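Local coordinates for protein dipeptidase AC. Metallo peptidase. MEROPS family M19 (Rhodobacter sphaeroides, PDB 3LY0) that probably hydrolyses dipeptides at a two-zinc active site, which here holds a phosphinate mimic of L-Ala-D-Ala, at residues S268-D273 / A278-E283; R287-L292 / A327-H332; G259-N264 / D294-D299. All blocks are in the same frame, centred on the assembly; numbering follows the deposited sequence.

Interaction 1 of 3, residues S268-D273 / A278-E283. With LY0 ((2R)-3-[(R)-[(1R)-1-aminoethyl](hydroxy)phosphoryl]-2-methylpropanoic acid), chain C.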
ATOM      1  N   SER A 268      -6.224  -9.358  -9.023  1.00 11.04           N
ATOM      2  CA  SER A 268      -6.202 -10.623  -8.290  1.00 11.88           C
ATOM      3  C   SER A 268      -6.949 -10.560  -6.965  1.00 11.80           C
ATOM      4  O   SER A 268      -7.405 -11.583  -6.462  1.00 11.93           O
ATOM      5  CB  SER A 268      -4.760 -11.031  -8.014  1.00 14.00           C
ATOM      6  OG  SER A 268      -4.031 -11.099  -9.231  1.00 15.12           O
ATOM      7  N   PHE A 269      -7.067  -9.360  -6.400  1.00 11.07           N
ATOM      8  CA  PHE A 269      -7.632  -9.211  -5.065  1.00  9.29           C
ATOM      9  C   PHE A 269      -9.037  -8.627  -5.106  1.00  9.86           C
ATOM     10  O   PHE A 269      -9.681  -8.505  -4.068  1.00 10.44           O
ATOM     11  CB  PHE A 269      -6.731  -8.323  -4.195  1.00  9.13           C
ATOM     12  CG  PHE A 269      -5.300  -8.796  -4.114  1.00 10.91           C
ATOM     13  CD1 PHE A 269      -4.968 -10.132  -4.313  1.00 11.98           C
ATOM     14  CD2 PHE A 269      -4.282  -7.890  -3.821  1.00 12.24           C
ATOM     15  CE1 PHE A 269      -3.644 -10.560  -4.228  1.00 12.22           C
ATOM     16  CE2 PHE A 269      -2.962  -8.305  -3.734  1.00 12.31           C
ATOM     17  CZ  PHE A 269      -2.640  -9.639  -3.947  1.00 10.89           C
ATOM     18  N   LEU A 270      -9.494  -8.267  -6.306  1.00 10.36           N
ATOM     19  CA  LEU A 270     -10.822  -7.682  -6.515  1.00 10.80           C
ATOM     20  C   LEU A 270     -11.818  -8.669  -7.122  1.00 11.26           C
ATOM     21  O   LEU A 270     -12.964  -8.732  -6.704  1.00 10.91           O
ATOM     22  CB  LEU A 270     -10.723  -6.476  -7.457  1.00 10.71           C
ATOM     23  CG  LEU A 270     -10.126  -5.172  -6.918  1.00  9.52           C
ATOM     24  CD1 LEU A 270      -9.909  -4.169  -8.037  1.00 12.28           C
ATOM     25  CD2 LEU A 270     -11.026  -4.570  -5.848  1.00  9.96           C
ATOM     26  N   ARG A 271     -11.373  -9.413  -8.131  1.00 11.39           N
ATOM     27  CA  ARG A 271     -12.268 -10.325  -8.846  1.00 11.93           C
ATOM     28  C   ARG A 271     -12.683 -11.479  -7.945  1.00 11.99           C
ATOM     29  O   ARG A 271     -11.878 -12.020  -7.199  1.00 12.82           O
ATOM     30  CB  ARG A 271     -11.556 -10.881 -10.078  1.00 15.11           C
ATOM     31  CG  ARG A 271     -11.197  -9.839 -11.115  1.00 13.67           C
ATOM     32  CD  ARG A 271     -10.259 -10.419 -12.157  1.00 16.25           C
ATOM     33  NE  ARG A 271     -10.906 -11.524 -12.858  1.00 14.66           N
ATOM     34  CZ  ARG A 271     -11.175 -11.528 -14.158  1.00 19.88           C
ATOM     35  NH1 ARG A 271     -10.835 -10.494 -14.913  1.00 19.01           N
ATOM     36  NH2 ARG A 271     -11.779 -12.578 -14.701  1.00 17.56           N
ATOM     37  N   GLU A 272     -13.944 -11.877  -8.019  1.00 13.75           N
ATOM     38  CA  GLU A 272     -14.377 -12.995  -7.197  1.00 16.54           C
ATOM     39  C   GLU A 272     -13.654 -14.287  -7.589  1.00 15.82           C
ATOM     40  O   GLU A 272     -13.479 -15.173  -6.755  1.00 17.28           O
ATOM     41  CB  GLU A 272     -15.890 -13.174  -7.278  1.00 15.67           C
ATOM     42  CG  GLU A 272     -16.671 -12.095  -6.537  1.00 19.30           C
ATOM     43  CD  GLU A 272     -18.174 -12.306  -6.622  1.00 28.56           C
ATOM     44  OE1 GLU A 272     -18.599 -13.405  -7.032  1.00 37.88           O
ATOM     45  OE2 GLU A 272     -18.928 -11.373  -6.281  1.00 37.23           O
ATOM     46  N   ASP A 273     -13.218 -14.370  -8.844  1.00 14.27           N
ATOM     47  CA  ASP A 273     -12.468 -15.538  -9.334  1.00 15.76           C
ATOM     48  C   ASP A 273     -10.958 -15.467  -9.075  1.00 16.04           C
ATOM     49  O   ASP A 273     -10.225 -16.396  -9.397  1.00 15.99           O
ATOM     50  CB  ASP A 273     -12.752 -15.803 -10.823  1.00 16.84           C
ATOM     51  CG  ASP A 273     -12.269 -14.681 -11.738  1.00 16.34           C
ATOM     52  OD1 ASP A 273     -11.369 -13.911 -11.353  1.00 14.85           O
ATOM     53  OD2 ASP A 273     -12.790 -14.575 -12.870  1.00 19.93           O
ATOM     54  N   ALA A 278      -7.049  -7.998 -16.417  1.00 16.02           N
ATOM     55  CA  ALA A 278      -7.611  -6.656 -16.328  1.00 15.64           C
ATOM     56  C   ALA A 278      -9.003  -6.538 -16.958  1.00 15.20           C
ATOM     57  O   ALA A 278      -9.636  -5.482 -16.860  1.00 15.20           O
ATOM     58  CB  ALA A 278      -6.662  -5.647 -16.975  1.00 14.18           C
ATOM     59  N   GLU A 279      -9.468  -7.604 -17.616  1.00 16.94           N
ATOM     60  CA  GLU A 279     -10.762  -7.586 -18.302  1.00 18.55           C
ATOM     61  C   GLU A 279     -11.900  -7.839 -17.319  1.00 17.40           C
ATOM     62  O   GLU A 279     -12.311  -8.980 -17.080  1.00 19.51           O
ATOM     63  CB  GLU A 279     -10.787  -8.615 -19.440  1.00 19.46           C
ATOM     64  CG  GLU A 279     -12.140  -8.745 -20.131  1.00 28.82           C
ATOM     65  CD  GLU A 279     -12.164  -9.859 -21.166  1.00 31.59           C
ATOM     66  OE1 GLU A 279     -13.261 -10.394 -21.440  1.00 37.07           O
ATOM     67  OE2 GLU A 279     -11.085 -10.206 -21.695  1.00 38.42           O
ATOM     68  N   MET A 280     -12.391  -6.747 -16.743  1.00 17.15           N
ATOM     69  CA  MET A 280     -13.416  -6.788 -15.715  1.00 16.10           C
ATOM     70  C   MET A 280     -14.104  -5.434 -15.708  1.00 14.93           C
ATOM     71  O   MET A 280     -13.606  -4.473 -16.289  1.00 18.35           O
ATOM     72  CB  MET A 280     -12.789  -7.048 -14.342  1.00 15.32           C
ATOM     73  CG  MET A 280     -11.741  -5.997 -13.926  1.00 15.19           C
ATOM     74  SD  MET A 280     -10.912  -6.325 -12.334  1.00 11.44           S
ATOM     75  CE  MET A 280     -12.149  -5.801 -11.164  1.00 19.01           C
ATOM     76  N   GLY A 281     -15.246  -5.362 -15.035  1.00 16.84           N
ATOM     77  CA  GLY A 281     -15.986  -4.118 -14.942  1.00 18.36           C
ATOM     78  C   GLY A 281     -15.907  -3.502 -13.559  1.00 16.91           C
ATOM     79  O   GLY A 281     -15.046  -3.862 -12.748  1.00 15.85           O
ATOM     80  N   TRP A 282     -16.806  -2.565 -13.286  1.00 15.21           N
ATOM     81  CA  TRP A 282     -16.830  -1.877 -11.991  1.00 13.98           C
ATOM     82  C   TRP A 282     -17.429  -2.710 -10.850  1.00 14.21           C
ATOM     83  O   TRP A 282     -17.166  -2.433  -9.677  1.00 14.66           O
ATOM     84  CB  TRP A 282     -17.583  -0.547 -12.101  1.00 13.54           C
ATOM     85  CG  TRP A 282     -16.941   0.433 -13.012  1.00 15.27           C
ATOM     86  CD1 TRP A 282     -17.469   0.947 -14.166  1.00 15.13           C
ATOM     87  CD2 TRP A 282     -15.644   1.028 -12.865  1.00 13.50           C
ATOM     88  NE1 TRP A 282     -16.586   1.827 -14.737  1.00 16.01           N
ATOM     89  CE2 TRP A 282     -15.454   1.890 -13.963  1.00 15.83           C
ATOM     90  CE3 TRP A 282     -14.624   0.911 -11.916  1.00 14.20           C
ATOM     91  CZ2 TRP A 282     -14.290   2.634 -14.139  1.00 16.91           C
ATOM     92  CZ3 TRP A 282     -13.470   1.656 -12.092  1.00 15.60           C
ATOM     93  CH2 TRP A 282     -13.311   2.499 -13.193  1.00 15.45           C
ATOM     94  N   GLU A 283     -18.250  -3.708 -11.175  1.00 15.32           N
ATOM     95  CA  GLU A 283     -18.963  -4.463 -10.142  1.00 13.82           C
ATOM     96  C   GLU A 283     -18.069  -4.979  -9.004  1.00 14.00           C
ATOM     97  O   GLU A 283     -18.417  -4.837  -7.834  1.00 13.84           O
ATOM     98  CB  GLU A 283     -19.732  -5.654 -10.738  1.00 18.24           C
ATOM     99  CG  GLU A 283     -20.827  -5.353 -11.747  1.00 28.30           C
ATOM    100  CD  GLU A 283     -21.467  -6.635 -12.275  1.00 33.93           C
ATOM    101  OE1 GLU A 283     -21.016  -7.733 -11.871  1.00 36.52           O
ATOM    102  OE2 GLU A 283     -22.418  -6.559 -13.086  1.00 29.31           O
TER
HETATM  103  P   LY0 C 363       3.086  -5.272  -4.197  1.00 12.30           P
HETATM  104  C1  LY0 C 363       5.353  -6.198  -5.540  1.00 16.69           C
HETATM  105  N1  LY0 C 363       5.505  -4.113  -4.208  1.00 11.58           N
HETATM  106  C2  LY0 C 363       4.664  -4.942  -5.054  1.00 13.43           C
HETATM  107  C4  LY0 C 363       1.855  -5.962  -5.373  1.00 13.75           C
HETATM  108  C5  LY0 C 363       1.131  -7.190  -4.900  1.00 13.92           C
HETATM  109  C6  LY0 C 363       0.611  -7.060  -3.494  1.00 12.37           C
HETATM  110  C7  LY0 C 363       0.136  -7.749  -5.885  1.00 16.28           C
HETATM  111  O31 LY0 C 363       2.649  -3.941  -3.631  1.00 12.01           O
HETATM  112  O32 LY0 C 363       3.353  -6.252  -3.006  1.00 11.45           O
HETATM  113  O61 LY0 C 363       0.195  -8.173  -2.840  1.00 12.92           O
HETATM  114  O62 LY0 C 363       0.586  -5.964  -2.907  1.00 11.69           O
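Arg271 and Met280 cross obliquely in the long loop region that follows a strand of the TIM-barrel fold, where the short helix 267-270 gives way to irregular chain and 278-283 passes beside it. Beyond CB, the arginine lays its methylene groups on the thioether: Arg271 CG sits 3.7 Å from Met280 SD, and Arg271 CD 4.1 Å from the same sulfur. A bend about the CG-CD bond (chi3 61°) then turns the guanidinium aside. Arg271 NE reaches Asp273 OD1 at 2.9 Å and NH2 reaches Asp273 OD2, so the carboxylate is gripped side-on, nearly in the guanidinium plane, through the syn lone pair of each oxygen. Arg271 NH1 makes a weak, bent hydrogen bond to Glu279 O (3.0 Å, 127°), at the centre of an inverse gamma turn, and another bond to Ser277 O. Arginine suits this spot because its methylenes pack on sulfur while its three nitrogens tie together the two arms of one connection. A leucine here would probably leave the Asp273 carboxylate without its cationic mate and the carbonyl of Glu279 without this donor. Flexible Met280 meanwhile sends its methyl across to the more buried Leu270, Met280 CE lying 4.0 Å from Leu270 CB. One residue back, Phe269 belongs to the ligand pocket: its ring edge faces the inhibitor carboxylate, with Phe269 CE2 3.3 Å from LY0 O61.

Interaction 2 of 3, residues R287-L292 / A327-H332; sequences RHLDHL and AAMRAH
His332 swings its ring out with CG anti to the backbone N (chi1 -168°), while Asp290 sets CG beside its own backbone N (chi1 -80°); the two side chains thereby approach from opposite directions and meet between helices 283-296 and 322-332, neighbours on the outside of the TIM barrel. The bond is short and nearly straight: His332 NE2 donates to Asp290 OD2 at 2.7 Å, with an N-H...O angle of 170°. The oxygen lies close to the ring plane, at the imidazole edge, whereas the donor meets it on the syn side and somewhat out of the carboxylate plane. Asp290 OD1 is held by the hydroxyl of Tyr334, a second partner that helps fix the carboxylate's rotation. Deeper down, apolar side chains take over. Leu289 CD1 touches Met329 CE at 4.0 Å, the two side chains crossing at about a right angle. The bent methionine also packs on Met339 and Leu342 of helix 336-354, and Leu289 rests on Leu263, Val301 and Met303 of the barrel strands. A histidine suits this solvent-facing end of the contact, its ring carrying an N-H across the gap. The neighbouring carboxylate would be expected to polarise the imidazole and favour its protonated form.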
ATOM      1  N   ARG A 287     -18.284  -4.009  -5.104  1.00 12.34           N
ATOM      2  CA  ARG A 287     -18.600  -5.100  -4.208  1.00 13.37           C
ATOM      3  C   ARG A 287     -17.662  -5.042  -3.004  1.00 12.19           C
ATOM      4  O   ARG A 287     -18.093  -5.111  -1.857  1.00 13.17           O
ATOM      5  CB  ARG A 287     -18.424  -6.424  -4.954  1.00 15.08           C
ATOM      6  CG  ARG A 287     -19.099  -7.612  -4.320  1.00 23.44           C
ATOM      7  CD  ARG A 287     -19.160  -8.772  -5.319  1.00 28.73           C
ATOM      8  NE  ARG A 287     -19.623  -8.333  -6.641  1.00 31.90           N
ATOM      9  CZ  ARG A 287     -18.985  -8.567  -7.790  1.00 28.26           C
ATOM     10  NH1 ARG A 287     -17.845  -9.254  -7.805  1.00 27.37           N
ATOM     11  NH2 ARG A 287     -19.493  -8.119  -8.935  1.00 31.77           N
ATOM     12  N   HIS A 288     -16.365  -4.906  -3.266  1.00 11.14           N
ATOM     13  CA  HIS A 288     -15.404  -4.803  -2.170  1.00 11.49           C
ATOM     14  C   HIS A 288     -15.609  -3.537  -1.353  1.00 11.48           C
ATOM     15  O   HIS A 288     -15.582  -3.583  -0.128  1.00 11.87           O
ATOM     16  CB  HIS A 288     -13.977  -4.871  -2.697  1.00 11.69           C
ATOM     17  CG  HIS A 288     -13.506  -6.265  -2.957  1.00 12.06           C
ATOM     18  ND1 HIS A 288     -12.921  -7.051  -1.985  1.00 11.12           N
ATOM     19  CD2 HIS A 288     -13.571  -7.027  -4.075  1.00 11.06           C
ATOM     20  CE1 HIS A 288     -12.630  -8.233  -2.502  1.00  9.88           C
ATOM     21  NE2 HIS A 288     -13.004  -8.240  -3.770  1.00 11.33           N
ATOM     22  N   LEU A 289     -15.814  -2.410  -2.026  1.00 12.12           N
ATOM     23  CA  LEU A 289     -16.012  -1.157  -1.293  1.00 11.39           C
ATOM     24  C   LEU A 289     -17.238  -1.233  -0.401  1.00 10.75           C
ATOM     25  O   LEU A 289     -17.184  -0.845   0.760  1.00 13.47           O
ATOM     26  CB  LEU A 289     -16.099   0.046  -2.226  1.00 11.84           C
ATOM     27  CG  LEU A 289     -14.774   0.544  -2.793  1.00 13.67           C
ATOM     28  CD1 LEU A 289     -15.037   1.605  -3.848  1.00 15.79           C
ATOM     29  CD2 LEU A 289     -13.878   1.101  -1.684  1.00 13.87           C
ATOM     30  N   ASP A 290     -18.340  -1.753  -0.928  1.00 12.31           N
ATOM     31  CA  ASP A 290     -19.541  -1.892  -0.114  1.00 11.92           C
ATOM     32  C   ASP A 290     -19.276  -2.755   1.100  1.00 14.08           C
ATOM     33  O   ASP A 290     -19.713  -2.441   2.205  1.00 16.10           O
ATOM     34  CB  ASP A 290     -20.675  -2.541  -0.902  1.00 13.78           C
ATOM     35  CG  ASP A 290     -21.407  -1.570  -1.822  1.00 15.49           C
ATOM     36  OD1 ASP A 290     -21.200  -0.338  -1.734  1.00 17.36           O
ATOM     37  OD2 ASP A 290     -22.212  -2.065  -2.642  1.00 16.58           O
ATOM     38  N   HIS A 291     -18.588  -3.874   0.896  1.00 12.62           N
ATOM     39  CA  HIS A 291     -18.342  -4.792   2.000  1.00 13.26           C
ATOM     40  C   HIS A 291     -17.457  -4.149   3.060  1.00 13.54           C
ATOM     41  O   HIS A 291     -17.724  -4.257   4.258  1.00 14.37           O
ATOM     42  CB  HIS A 291     -17.725  -6.109   1.513  1.00 13.42           C
ATOM     43  CG  HIS A 291     -17.718  -7.180   2.554  1.00 13.70           C
ATOM     44  ND1 HIS A 291     -18.749  -8.085   2.690  1.00 19.39           N
ATOM     45  CD2 HIS A 291     -16.822  -7.482   3.521  1.00 14.12           C
ATOM     46  CE1 HIS A 291     -18.483  -8.902   3.694  1.00 20.34           C
ATOM     47  NE2 HIS A 291     -17.320  -8.557   4.215  1.00 14.98           N
ATOM     48  N   LEU A 292     -16.402  -3.479   2.610  1.00 10.90           N
ATOM     49  CA  LEU A 292     -15.494  -2.796   3.528  1.00 12.61           C
ATOM     50  C   LEU A 292     -16.207  -1.678   4.281  1.00 12.28           C
ATOM     51  O   LEU A 292     -16.085  -1.577   5.500  1.00 12.65           O
ATOM     52  CB  LEU A 292     -14.278  -2.247   2.781  1.00 12.41           C
ATOM     53  CG  LEU A 292     -13.351  -3.311   2.179  1.00 11.89           C
ATOM     54  CD1 LEU A 292     -12.331  -2.656   1.265  1.00 14.27           C
ATOM     55  CD2 LEU A 292     -12.640  -4.083   3.278  1.00 12.29           C
ATOM     56  N   ALA A 327     -16.612   8.308 -10.964  1.00 15.53           N
ATOM     57  CA  ALA A 327     -17.910   8.306 -11.636  1.00 16.70           C
ATOM     58  C   ALA A 327     -18.713   7.035 -11.361  1.00 16.43           C
ATOM     59  O   ALA A 327     -19.936   7.087 -11.152  1.00 16.28           O
ATOM     60  CB  ALA A 327     -17.734   8.504 -13.132  1.00 17.40           C
ATOM     61  N   ALA A 328     -18.041   5.885 -11.377  1.00 15.41           N
ATOM     62  CA  ALA A 328     -18.702   4.620 -11.066  1.00 16.02           C
ATOM     63  C   ALA A 328     -19.170   4.585  -9.614  1.00 14.70           C
ATOM     64  O   ALA A 328     -20.254   4.081  -9.302  1.00 17.13           O
ATOM     65  CB  ALA A 328     -17.780   3.430 -11.369  1.00 16.36           C
ATOM     66  N   MET A 329     -18.336   5.112  -8.721  1.00 14.45           N
ATOM     67  CA  MET A 329     -18.679   5.151  -7.307  1.00 14.47           C
ATOM     68  C   MET A 329     -19.914   6.026  -7.081  1.00 15.47           C
ATOM     69  O   MET A 329     -20.809   5.662  -6.325  1.00 15.08           O
ATOM     70  CB  MET A 329     -17.485   5.647  -6.481  1.00 14.01           C
ATOM     71  CG  MET A 329     -16.260   4.716  -6.574  1.00 13.22           C
ATOM     72  SD  MET A 329     -14.722   5.390  -5.861  1.00 11.07           S
ATOM     73  CE  MET A 329     -15.207   5.588  -4.142  1.00 21.05           C
ATOM     74  N   ARG A 330     -19.961   7.167  -7.750  1.00 14.50           N
ATOM     75  CA  ARG A 330     -21.115   8.059  -7.630  1.00 15.98           C
ATOM     76  C   ARG A 330     -22.377   7.398  -8.179  1.00 17.93           C
ATOM     77  O   ARG A 330     -23.448   7.472  -7.565  1.00 18.06           O
ATOM     78  CB  ARG A 330     -20.863   9.377  -8.353  1.00 16.88           C
ATOM     79  CG  ARG A 330     -19.818  10.247  -7.688  1.00 19.11           C
ATOM     80  CD  ARG A 330     -19.861  11.653  -8.243  1.00 25.65           C
ATOM     81  NE  ARG A 330     -19.037  12.568  -7.463  1.00 29.83           N
ATOM     82  CZ  ARG A 330     -17.932  13.141  -7.919  1.00 32.99           C
ATOM     83  NH1 ARG A 330     -17.520  12.891  -9.155  1.00 37.11           N
ATOM     84  NH2 ARG A 330     -17.244  13.962  -7.141  1.00 34.44           N
ATOM     85  N   ALA A 331     -22.248   6.748  -9.332  1.00 16.53           N
ATOM     86  CA  ALA A 331     -23.397   6.083  -9.955  1.00 17.64           C
ATOM     87  C   ALA A 331     -23.953   4.970  -9.074  1.00 19.85           C
ATOM     88  O   ALA A 331     -25.153   4.676  -9.095  1.00 19.66           O
ATOM     89  CB  ALA A 331     -23.028   5.536 -11.335  1.00 17.15           C
ATOM     90  N   HIS A 332     -23.067   4.346  -8.303  1.00 16.24           N
ATOM     91  CA  HIS A 332     -23.426   3.273  -7.392  1.00 17.41           C
ATOM     92  C   HIS A 332     -24.222   3.813  -6.204  1.00 16.80           C
ATOM     93  O   HIS A 332     -24.886   3.059  -5.493  1.00 22.03           O
ATOM     94  CB  HIS A 332     -22.149   2.587  -6.900  1.00 16.85           C
ATOM     95  CG  HIS A 332     -22.390   1.302  -6.182  1.00 15.90           C
ATOM     96  ND1 HIS A 332     -22.942   0.200  -6.799  1.00 18.17           N
ATOM     97  CD2 HIS A 332     -22.124   0.930  -4.906  1.00 15.58           C
ATOM     98  CE1 HIS A 332     -23.023  -0.791  -5.927  1.00 19.95           C
ATOM     99  NE2 HIS A 332     -22.536  -0.372  -4.772  1.00 18.74           N
TER

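Interaction 3 of 3, residues G259-N264 / D294-D299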
ATOM      1  N   GLY A 259      -9.275   1.957  12.844  1.00 12.15           N
ATOM      2  CA  GLY A 259      -8.213   1.828  11.860  1.00 12.59           C
ATOM      3  C   GLY A 259      -8.568   2.244  10.441  1.00 11.61           C
ATOM      4  O   GLY A 259      -9.359   3.153  10.219  1.00 13.69           O
ATOM      5  N   MET A 260      -7.953   1.586   9.465  1.00 10.02           N
ATOM      6  CA  MET A 260      -8.105   2.024   8.084  1.00  9.66           C
ATOM      7  C   MET A 260      -7.712   0.905   7.144  1.00  9.58           C
ATOM      8  O   MET A 260      -6.723   0.186   7.380  1.00 10.73           O
ATOM      9  CB  MET A 260      -7.194   3.238   7.847  1.00 11.26           C
ATOM     10  CG  MET A 260      -7.321   3.882   6.471  1.00 11.42           C
ATOM     11  SD  MET A 260      -8.903   4.769   6.156  1.00  8.65           S
ATOM     12  CE  MET A 260      -8.538   5.422   4.521  1.00 13.17           C
ATOM     13  N   VAL A 261      -8.507   0.746   6.085  1.00  9.86           N
ATOM     14  CA  VAL A 261      -8.167  -0.183   5.013  1.00  9.58           C
ATOM     15  C   VAL A 261      -8.200   0.550   3.685  1.00  9.90           C
ATOM     16  O   VAL A 261      -9.182   1.225   3.364  1.00  9.29           O
ATOM     17  CB  VAL A 261      -9.119  -1.404   4.968  1.00 11.57           C
ATOM     18  CG1 VAL A 261      -8.805  -2.272   3.747  1.00 12.57           C
ATOM     19  CG2 VAL A 261      -8.984  -2.224   6.244  1.00 12.11           C
ATOM     20  N   GLY A 262      -7.112   0.433   2.926  1.00  9.15           N
ATOM     21  CA  GLY A 262      -7.074   0.976   1.582  1.00  9.81           C
ATOM     22  C   GLY A 262      -7.417  -0.080   0.543  1.00  9.83           C
ATOM     23  O   GLY A 262      -6.838  -1.169   0.543  1.00  8.67           O
ATOM     24  N   LEU A 263      -8.367   0.242  -0.334  1.00  9.04           N
ATOM     25  CA  LEU A 263      -8.769  -0.659  -1.409  1.00  9.21           C
ATOM     26  C   LEU A 263      -7.655  -0.862  -2.434  1.00  9.26           C
ATOM     27  O   LEU A 263      -7.204   0.093  -3.063  1.00  9.64           O
ATOM     28  CB  LEU A 263     -10.008  -0.112  -2.116  1.00  9.60           C
ATOM     29  CG  LEU A 263     -10.594  -1.047  -3.182  1.00  9.40           C
ATOM     30  CD1 LEU A 263     -11.492  -2.103  -2.563  1.00 11.74           C
ATOM     31  CD2 LEU A 263     -11.349  -0.235  -4.241  1.00 13.39           C
ATOM     32  N   ASN A 264      -7.237  -2.117  -2.604  1.00  9.30           N
ATOM     33  CA  ASN A 264      -6.189  -2.480  -3.551  1.00  9.02           C
ATOM     34  C   ASN A 264      -6.802  -2.661  -4.944  1.00 10.55           C
ATOM     35  O   ASN A 264      -7.808  -3.367  -5.090  1.00 10.36           O
ATOM     36  CB  ASN A 264      -5.522  -3.770  -3.064  1.00  9.25           C
ATOM     37  CG  ASN A 264      -4.235  -4.072  -3.790  1.00  9.95           C
ATOM     38  OD1 ASN A 264      -4.104  -3.786  -4.975  1.00 10.58           O
ATOM     39  ND2 ASN A 264      -3.271  -4.647  -3.078  1.00 10.19           N
ATOM     40  N   ASP A 294     -19.412  -1.299   4.824  1.00 13.70           N
ATOM     41  CA  ASP A 294     -20.437  -1.834   5.708  1.00 13.28           C
ATOM     42  C   ASP A 294     -19.874  -2.317   7.042  1.00 18.04           C
ATOM     43  O   ASP A 294     -20.476  -2.094   8.093  1.00 20.31           O
ATOM     44  CB  ASP A 294     -21.182  -2.982   5.022  1.00 16.02           C
ATOM     45  CG  ASP A 294     -22.361  -3.464   5.832  1.00 23.45           C
ATOM     46  OD1 ASP A 294     -22.174  -4.365   6.678  1.00 31.09           O
ATOM     47  OD2 ASP A 294     -23.471  -2.931   5.630  1.00 34.81           O
ATOM     48  N   ARG A 295     -18.727  -2.988   7.006  1.00 15.37           N
ATOM     49  CA  ARG A 295     -18.179  -3.581   8.218  1.00 16.18           C
ATOM     50  C   ARG A 295     -17.242  -2.625   8.965  1.00 17.19           C
ATOM     51  O   ARG A 295     -17.251  -2.569  10.192  1.00 19.97           O
ATOM     52  CB  ARG A 295     -17.468  -4.900   7.900  1.00 17.94           C
ATOM     53  CG  ARG A 295     -18.326  -5.917   7.122  1.00 23.33           C
ATOM     54  CD  ARG A 295     -19.717  -6.118   7.729  1.00 27.51           C
ATOM     55  NE  ARG A 295     -20.582  -6.927   6.865  1.00 32.82           N
ATOM     56  CZ  ARG A 295     -20.775  -8.238   7.000  1.00 32.90           C
ATOM     57  NH1 ARG A 295     -20.178  -8.910   7.976  1.00 32.33           N
ATOM     58  NH2 ARG A 295     -21.577  -8.881   6.160  1.00 32.20           N
ATOM     59  N   LEU A 296     -16.429  -1.874   8.232  1.00 15.22           N
ATOM     60  CA  LEU A 296     -15.482  -0.963   8.876  1.00 15.53           C
ATOM     61  C   LEU A 296     -16.091   0.373   9.282  1.00 18.05           C
ATOM     62  O   LEU A 296     -15.620   1.017  10.221  1.00 17.75           O
ATOM     63  CB  LEU A 296     -14.297  -0.702   7.953  1.00 15.77           C
ATOM     64  CG  LEU A 296     -13.427  -1.915   7.666  1.00 13.99           C
ATOM     65  CD1 LEU A 296     -12.508  -1.600   6.487  1.00 14.73           C
ATOM     66  CD2 LEU A 296     -12.634  -2.301   8.921  1.00 13.47           C
ATOM     67  N   GLY A 297     -17.121   0.792   8.558  1.00 16.77           N
ATOM     68  CA  GLY A 297     -17.691   2.113   8.738  1.00 16.50           C
ATOM     69  C   GLY A 297     -17.162   3.069   7.689  1.00 16.38           C
ATOM     70  O   GLY A 297     -16.063   2.874   7.153  1.00 14.71           O
ATOM     71  N   GLU A 298     -17.934   4.115   7.414  1.00 14.70           N
ATOM     72  CA  GLU A 298     -17.615   5.066   6.362  1.00 13.75           C
ATOM     73  C   GLU A 298     -16.324   5.833   6.589  1.00 13.34           C
ATOM     74  O   GLU A 298     -15.775   6.387   5.648  1.00 14.94           O
ATOM     75  CB  GLU A 298     -18.746   6.089   6.197  1.00 17.72           C
ATOM     76  CG  GLU A 298     -20.030   5.541   5.598  1.00 20.04           C
ATOM     77  CD  GLU A 298     -21.075   6.626   5.398  1.00 21.52           C
ATOM     78  OE1 GLU A 298     -20.878   7.746   5.914  1.00 27.23           O
ATOM     79  OE2 GLU A 298     -22.084   6.354   4.716  1.00 27.74           O
ATOM     80  N   ASP A 299     -15.851   5.880   7.831  1.00 13.50           N
ATOM     81  CA  ASP A 299     -14.661   6.666   8.150  1.00 13.15           C
ATOM     82  C   ASP A 299     -13.366   5.860   8.065  1.00 13.01           C
ATOM     83  O   ASP A 299     -12.286   6.397   8.300  1.00 14.28           O
ATOM     84  CB  ASP A 299     -14.776   7.258   9.559  1.00 16.88           C
ATOM     85  CG  ASP A 299     -15.894   8.272   9.672  1.00 21.63           C
ATOM     86  OD1 ASP A 299     -15.831   9.310   8.977  1.00 24.75           O
ATOM     87  OD2 ASP A 299     -16.830   8.029  10.457  1.00 30.76           O
TER
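Leu296 meets Val261 within a beta-alpha-beta crossover of the TIM barrel, the end of helix 283-296 resting on the start of strand 260-263; the helix then leads to strand 301-303, which pairs parallel with the first strand. Leu296 is at the last helical turn, and its CD1 methyl does the touching: Leu296 CD1 lies 3.6 Å from Val261 CG2 and 3.7 Å from Val261 CB. The valine turns that branch to the helix by placing CG2 anti to the carbonyl carbon and CG1 anti to the backbone N (chi1 174°). A beta-branched residue suits the strand, where it is compact and stiff, while the longer leucine bridges from the helix and meets it at about a right angle; both also pack on Ile254 of helix 248-256, making a buried apolar junction. Directly after Leu296 the helix stops at Gly297; at a positive phi of 99° any side chain would collide with the carbonyl oxygen of Leu296, which explains the glycine. The turn it opens carries the chain to Asp299, whose carboxylate forms a salt bridge with Lys341 of helix 336-354. Asp299 offers the strand its backbone: Met260, whose side chain also packs on Asn346, Trp347 and Leu350 of helix 336-354, makes a loose contact, with Met260 SD 4.3 Å from Asp299 O.

All three contacts belong to one part of the barrel and run through consecutive elements: strand 260-263, helix 267-270, helix 283-296 and, after strand 301-303, helix 322-332. Interaction 1 is nested inside the loop closed by interaction 3, while interactions 2 and 3 alternate along the chain and share helix 283-296. Their centres lie about 13 Å apart (1 and 2), 12 Å (2 and 3) and 19 Å (1 and 3). They also touch directly: a Glu272-Arg287 salt bridge joins 1 to 2, Leu263 packing on His288, Leu289 and Leu292 joins 3 to 2, and Leu270 packing on Leu263 and Asn264 joins 1 to 3. Thus the same strand and helix link outer helix packing to the short helix 267-270 that brings Phe269 to the inhibitor pocket.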